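Local coordinates for sortase B (Listeria monocytogenes serovar 1/2a, PDB 5JCV), which anchors surface proteins to the cell wall as a transpeptidase, cleaving their C-terminal sorting signal and forming a thioester intermediate with the substrate before transfer, at residues A[137-142]-A[158-163]; A[18-23]-A[85-90]. All blocks are in the same frame, centred on the assembly; numbering follows the deposited sequence.

Contact 1 (A[137-142]-A[158-163]); sequences DYLQKV and DRIITL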
loop_
_atom_site.group_PDB
_atom_site.type_symbol
_atom_site.label_atom_id
_atom_site.label_comp_id
_atom_site.label_asym_id
_atom_site.label_seq_id
_atom_site.Cartn_x
_atom_site.Cartn_y
_atom_site.Cartn_z
ATOM N N ASP A 137 -31.516 2.940 -3.301
ATOM C CA ASP A 137 -32.163 4.252 -3.489
ATOM C C ASP A 137 -31.143 5.241 -4.085
ATOM O O ASP A 137 -31.465 6.000 -5.007
ATOM C CB ASP A 137 -32.678 4.862 -2.164
ATOM C CG ASP A 137 -33.531 3.902 -1.332
ATOM O OD1 ASP A 137 -34.171 2.981 -1.876
ATOM O OD2 ASP A 137 -33.566 4.082 -0.100
ATOM N N TYR A 138 -29.929 5.233 -3.526
ATOM C CA TYR A 138 -28.806 6.015 -4.042
ATOM C C TYR A 138 -28.556 5.727 -5.530
ATOM O O TYR A 138 -28.458 6.650 -6.348
ATOM C CB TYR A 138 -27.554 5.772 -3.192
ATOM C CG TYR A 138 -26.320 6.489 -3.668
ATOM C CD1 TYR A 138 -25.920 7.691 -3.116
ATOM C CD2 TYR A 138 -25.546 5.953 -4.665
ATOM C CE1 TYR A 138 -24.784 8.342 -3.566
ATOM C CE2 TYR A 138 -24.410 6.580 -5.113
ATOM C CZ TYR A 138 -24.029 7.780 -4.586
ATOM O OH TYR A 138 -22.880 8.378 -5.091
ATOM N N LEU A 139 -28.507 4.459 -5.895
ATOM C CA LEU A 139 -28.187 4.087 -7.271
ATOM C C LEU A 139 -29.263 4.508 -8.240
ATOM O O LEU A 139 -28.966 4.932 -9.352
ATOM C CB LEU A 139 -27.953 2.594 -7.389
ATOM C CG LEU A 139 -26.701 2.104 -6.670
ATOM C CD1 LEU A 139 -26.654 0.579 -6.678
ATOM C CD2 LEU A 139 -25.443 2.702 -7.282
ATOM N N GLN A 140 -30.504 4.374 -7.814
ATOM C CA GLN A 140 -31.640 4.862 -8.570
ATOM C C GLN A 140 -31.498 6.371 -8.829
ATOM O O GLN A 140 -31.657 6.825 -9.956
ATOM C CB GLN A 140 -32.926 4.529 -7.800
ATOM C CG GLN A 140 -34.168 5.330 -8.176
ATOM C CD GLN A 140 -34.679 5.018 -9.572
ATOM O OE1 GLN A 140 -34.235 4.062 -10.219
ATOM N NE2 GLN A 140 -35.628 5.824 -10.044
ATOM N N LYS A 141 -31.184 7.146 -7.796
ATOM C CA LYS A 141 -31.074 8.589 -7.964
ATOM C C LYS A 141 -29.958 8.953 -8.951
ATOM O O LYS A 141 -30.199 9.743 -9.866
ATOM C CB LYS A 141 -30.878 9.313 -6.623
ATOM C CG LYS A 141 -32.092 9.222 -5.700
ATOM C CD LYS A 141 -32.306 10.457 -4.829
ATOM C CE LYS A 141 -33.467 10.247 -3.851
ATOM N NZ LYS A 141 -33.804 11.453 -3.015
ATOM N N VAL A 142 -28.757 8.385 -8.783
ATOM C CA VAL A 142 -27.613 8.804 -9.613
ATOM C C VAL A 142 -27.696 8.312 -11.058
ATOM O O VAL A 142 -27.169 8.968 -11.963
ATOM C CB VAL A 142 -26.218 8.451 -9.037
ATOM C CG1 VAL A 142 -26.025 9.053 -7.663
ATOM C CG2 VAL A 142 -25.975 6.952 -9.034
ATOM N N ASP A 158 -23.666 -4.354 -5.351
ATOM C CA ASP A 158 -22.369 -3.925 -5.887
ATOM C C ASP A 158 -21.751 -2.851 -5.016
ATOM O O ASP A 158 -22.386 -2.332 -4.087
ATOM C CB ASP A 158 -22.526 -3.379 -7.297
ATOM C CG ASP A 158 -23.131 -4.383 -8.244
ATOM O OD1 ASP A 158 -22.697 -5.532 -8.222
ATOM O OD2 ASP A 158 -24.053 -4.015 -8.996
ATOM N N ARG A 159 -20.510 -2.514 -5.337
ATOM C CA ARG A 159 -19.812 -1.363 -4.765
ATOM C C ARG A 159 -19.243 -0.504 -5.879
ATOM O O ARG A 159 -18.895 -1.020 -6.935
ATOM C CB ARG A 159 -18.657 -1.820 -3.901
ATOM C CG ARG A 159 -19.074 -2.366 -2.565
ATOM C CD ARG A 159 -17.812 -2.702 -1.769
ATOM N NE ARG A 159 -16.937 -3.490 -2.641
ATOM C CZ ARG A 159 -17.033 -4.806 -2.815
ATOM N NH1 ARG A 159 -17.927 -5.508 -2.101
ATOM N NH2 ARG A 159 -16.221 -5.416 -3.693
ATOM N N ILE A 160 -19.107 0.798 -5.622
ATOM C CA ILE A 160 -18.720 1.753 -6.676
ATOM C C ILE A 160 -17.587 2.696 -6.336
ATOM O O ILE A 160 -17.135 2.802 -5.200
ATOM C CB ILE A 160 -19.898 2.616 -7.141
ATOM C CG1 ILE A 160 -20.257 3.658 -6.093
ATOM C CG2 ILE A 160 -21.107 1.755 -7.478
ATOM C CD1 ILE A 160 -21.486 4.457 -6.471
ATOM N N ILE A 161 -17.103 3.355 -7.375
ATOM C CA ILE A 161 -16.094 4.376 -7.233
ATOM C C ILE A 161 -16.574 5.603 -8.007
ATOM O O ILE A 161 -17.166 5.473 -9.080
ATOM C CB ILE A 161 -14.703 3.883 -7.638
ATOM C CG1 ILE A 161 -13.725 5.046 -7.820
ATOM C CG2 ILE A 161 -14.774 3.072 -8.889
ATOM C CD1 ILE A 161 -12.275 4.655 -7.713
ATOM N N THR A 162 -16.367 6.783 -7.399
ATOM C CA THR A 162 -16.831 8.054 -7.930
ATOM C C THR A 162 -15.606 8.905 -8.158
ATOM O O THR A 162 -14.783 9.106 -7.232
ATOM C CB THR A 162 -17.759 8.790 -6.928
ATOM O OG1 THR A 162 -18.862 7.954 -6.580
ATOM C CG2 THR A 162 -18.312 10.059 -7.511
ATOM N N LEU A 163 -15.470 9.389 -9.388
ATOM C CA LEU A 163 -14.484 10.381 -9.680
ATOM C C LEU A 163 -15.188 11.743 -9.765
ATOM O O LEU A 163 -16.190 11.886 -10.451
ATOM C CB LEU A 163 -13.789 10.024 -10.980
ATOM C CG LEU A 163 -13.139 8.661 -11.077
ATOM C CD1 LEU A 163 -12.424 8.586 -12.388
ATOM C CD2 LEU A 163 -12.135 8.323 -9.991
#

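Contact 2 (A[18-23]-A[85-90]); sequences LTIIDT and RKYLDK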
loop_
_atom_site.group_PDB
_atom_site.type_symbol
_atom_site.label_atom_id
_atom_site.label_comp_id
_atom_site.label_asym_id
_atom_site.label_seq_id
_atom_site.Cartn_x
_atom_site.Cartn_y
_atom_site.Cartn_z
ATOM N N LEU A 18 -4.379 5.948 -10.289
ATOM C CA LEU A 18 -5.545 6.060 -11.179
ATOM C C LEU A 18 -5.078 6.271 -12.621
ATOM O O LEU A 18 -4.194 7.095 -12.906
ATOM C CB LEU A 18 -6.400 7.270 -10.720
ATOM C CG LEU A 18 -7.680 7.515 -11.537
ATOM C CD1 LEU A 18 -8.664 6.364 -11.430
ATOM C CD2 LEU A 18 -8.386 8.784 -11.109
ATOM N N THR A 19 -5.682 5.580 -13.559
ATOM C CA THR A 19 -5.286 5.773 -14.947
ATOM C C THR A 19 -6.523 5.696 -15.812
ATOM O O THR A 19 -7.326 4.746 -15.684
ATOM C CB THR A 19 -4.270 4.686 -15.454
ATOM O OG1 THR A 19 -3.015 4.867 -14.791
ATOM C CG2 THR A 19 -4.014 4.832 -16.942
ATOM N N ILE A 20 -6.681 6.688 -16.688
ATOM C CA ILE A 20 -7.696 6.579 -17.713
ATOM C C ILE A 20 -6.987 6.799 -19.059
ATOM O O ILE A 20 -6.351 7.827 -19.288
ATOM C CB ILE A 20 -8.836 7.598 -17.533
ATOM C CG1 ILE A 20 -9.449 7.500 -16.148
ATOM C CG2 ILE A 20 -9.895 7.401 -18.630
ATOM C CD1 ILE A 20 -10.500 8.562 -15.922
ATOM N N ILE A 21 -7.048 5.787 -19.910
ATOM C CA ILE A 21 -6.413 5.803 -21.238
ATOM C C ILE A 21 -6.876 7.007 -22.062
ATOM O O ILE A 21 -8.041 7.376 -22.007
ATOM C CB ILE A 21 -6.767 4.479 -21.996
ATOM C CG1 ILE A 21 -6.194 3.241 -21.255
ATOM C CG2 ILE A 21 -6.268 4.490 -23.427
ATOM C CD1 ILE A 21 -4.695 3.249 -21.051
ATOM N N ASP A 22 -5.976 7.593 -22.846
ATOM C CA ASP A 22 -6.272 8.753 -23.728
ATOM C C ASP A 22 -6.668 9.993 -22.922
ATOM O O ASP A 22 -7.464 10.798 -23.366
ATOM C CB ASP A 22 -7.346 8.414 -24.778
ATOM C CG ASP A 22 -6.950 7.197 -25.656
ATOM O OD1 ASP A 22 -5.756 6.913 -25.833
ATOM O OD2 ASP A 22 -7.835 6.524 -26.181
ATOM N N THR A 23 -6.118 10.138 -21.720
ATOM C CA THR A 23 -6.287 11.381 -20.943
ATOM C C THR A 23 -4.999 11.689 -20.254
ATOM O O THR A 23 -4.079 10.886 -20.312
ATOM C CB THR A 23 -7.395 11.290 -19.893
ATOM O OG1 THR A 23 -6.940 10.533 -18.755
ATOM C CG2 THR A 23 -8.640 10.661 -20.484
ATOM N N ARG A 85 -14.363 15.644 -18.127
ATOM C CA ARG A 85 -15.368 16.206 -19.029
ATOM C C ARG A 85 -15.413 15.500 -20.396
ATOM O O ARG A 85 -16.396 15.623 -21.143
ATOM C CB ARG A 85 -15.108 17.706 -19.213
ATOM C CG ARG A 85 -13.856 17.933 -20.067
ATOM C CD ARG A 85 -13.529 19.388 -20.379
ATOM N NE ARG A 85 -12.309 19.499 -21.162
ATOM C CZ ARG A 85 -11.803 20.649 -21.611
ATOM N NH1 ARG A 85 -12.428 21.812 -21.386
ATOM N NH2 ARG A 85 -10.674 20.632 -22.318
ATOM N N LYS A 86 -14.360 14.772 -20.755
ATOM C CA LYS A 86 -14.418 14.005 -22.021
ATOM C C LYS A 86 -15.583 12.998 -22.052
ATOM O O LYS A 86 -16.125 12.658 -23.124
ATOM C CB LYS A 86 -13.117 13.265 -22.274
ATOM C CG LYS A 86 -11.884 14.140 -22.529
ATOM C CD LYS A 86 -10.649 13.246 -22.657
ATOM C CE LYS A 86 -9.406 14.008 -23.061
ATOM N NZ LYS A 86 -9.325 14.180 -24.545
ATOM N N TYR A 87 -15.982 12.534 -20.883
ATOM C CA TYR A 87 -17.115 11.657 -20.775
ATOM C C TYR A 87 -18.477 12.274 -21.144
ATOM O O TYR A 87 -19.439 11.538 -21.203
ATOM C CB TYR A 87 -17.142 10.975 -19.367
ATOM C CG TYR A 87 -16.134 9.858 -19.268
ATOM C CD1 TYR A 87 -16.385 8.663 -19.878
ATOM C CD2 TYR A 87 -14.931 10.003 -18.589
ATOM C CE1 TYR A 87 -15.477 7.615 -19.839
ATOM C CE2 TYR A 87 -13.995 8.959 -18.551
ATOM C CZ TYR A 87 -14.281 7.758 -19.193
ATOM O OH TYR A 87 -13.423 6.640 -19.189
ATOM N N LEU A 88 -18.582 13.589 -21.380
ATOM C CA LEU A 88 -19.825 14.184 -21.905
ATOM C C LEU A 88 -19.952 14.008 -23.423
ATOM O O LEU A 88 -21.014 14.219 -23.978
ATOM C CB LEU A 88 -19.868 15.693 -21.628
ATOM C CG LEU A 88 -19.899 16.155 -20.176
ATOM C CD1 LEU A 88 -19.757 17.669 -20.106
ATOM C CD2 LEU A 88 -21.185 15.668 -19.510
ATOM N N ASP A 89 -18.835 13.679 -24.074
ATOM C CA ASP A 89 -18.757 13.265 -25.476
ATOM C C ASP A 89 -19.046 11.769 -25.536
ATOM O O ASP A 89 -18.265 10.947 -25.022
ATOM C CB ASP A 89 -17.347 13.579 -25.970
ATOM C CG ASP A 89 -17.068 13.100 -27.381
ATOM O OD1 ASP A 89 -17.940 12.424 -27.975
ATOM O OD2 ASP A 89 -15.933 13.403 -27.865
ATOM N N LYS A 90 -20.173 11.413 -26.144
ATOM C CA LYS A 90 -20.613 10.020 -26.186
ATOM C C LYS A 90 -19.600 9.118 -26.850
ATOM O O LYS A 90 -19.416 7.986 -26.411
ATOM C CB LYS A 90 -21.955 9.856 -26.887
ATOM C CG LYS A 90 -22.494 8.436 -26.711
ATOM C CD LYS A 90 -24.001 8.323 -26.927
ATOM C CE LYS A 90 -24.629 7.260 -26.016
ATOM N NZ LYS A 90 -26.113 7.433 -25.914
#

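Contact 1 (A[137-142]-A[158-163])
I160 reaches out from its strand with a single methyl, CD1, and meets two side chains of the helix, Y138 and L139. The closer of the two is Y138, whose ring carbon CE2 lies 3.9 Å from I160 CD1; the methyl approaches the ring obliquely. L139 offers its branch CD2 to the same methyl at a looser 4.4 Å from I160 CD1. In the isoleucine a chi1 of 73° turns CG1 toward the tyrosine, and an extended chi2 carries CD1 on to the ring. On the helix, the tyrosine CG lies anti to the backbone N (chi1 178°), which carries the ring out from the helix toward the strand. One ring face is covered from within the helix by V142 CG1, 3.8 Å above the plane and displaced toward the rim, while F129 meets the ring edge-to-face. The phenol oxygen comes near T162, with Y138 OH 4.3 Å from T162 OG1, too far for a bond. Both hydroxyls are instead held by hydrogen bonds to Q180 NE2, and each has a further partner: the carbonyl of Y124 for Y138, N67 ND2 for T162. A buried polar cluster thus borders the apolar contact. The axes of helix 137-142 and strand 160-163 remain 12.7 Å apart at an angle of 40°, so side chains alone bridge the two elements. Helix 132-145 packs here against the sortase beta-barrel, where strand 160-165 runs between strands 67-72 and 176-182, and F113 of strand 107-118 touches both L139 and I160.

Contact 2 (A[18-23]-A[85-90])
I20, just past the end of strand 14-19, makes the first touch with the 3-10 segment 85-88: its branch methyl CG2 lies 3.7 Å from Y87 OH. The methyl sits at the edge of the tyrosine ring, near its plane, with Y87 CE2 farther away, 4.4 Å from I20 CG2. With CG2 anti to the backbone N (chi1 -55° to CG1), this branch faces the phenol end. The Y87 hydroxyl is hydrogen-bonded to the carbonyl of H96, and F92 meets the tyrosine ring edge-to-face, anchoring the group that I20 rests on. From I20 to T23 the chain folds into a type II beta turn on the connection from strand 14-19 to its antiparallel neighbour, strand 26-30, in the closed sortase beta-barrel. Its backbone bond, T23 N to I20 O, is weak, but a side-chain bond reinforces the closure: T23 OG1 donates to I20 O over 2.8 Å, tilted 31° out of the carbonyl plane. The same OG1 is also hydrogen-bonded to I25 N. D22 contributes its main-chain O, 3.8 Å from K86 CE, whereas its carboxylate oxygen OD2 bonds to H96 NE2. T23 completes the segment with its methyl CG2 3.9 Å from K86 CD, the two side chains lying alongside each other but running opposite ways. The lysine is extended as far as CE and bends only at chi4 (-84°); its NZ, 4.0 Å from D22 O, is too far for a hydrogen bond, and the carbon chain makes the contact. F92 packs against D22, T23 and K86.

Overall arrangement
Contact 1 is buried throughout, whereas contact 2 is only partly so, its I20 and Y87 lying inside and D22 exposed. Both belong to the sortase domain, the part of the membrane protein contained in this chain, and reach the same sheet: contact 1 through helix 132-145 on strand 160-165, contact 2 through the turn after strand 14-19. An isoleucine methyl near a tyrosine recurs in each, but contact 1 adds leucine and borders bonded hydroxyls, and contact 2 adds a lysine's aliphatic chain against a turn carbonyl and a threonine methyl. Their centres lie about 19 Å apart, yet they touch, with L163 CD2 3.9 Å from L18 CD2.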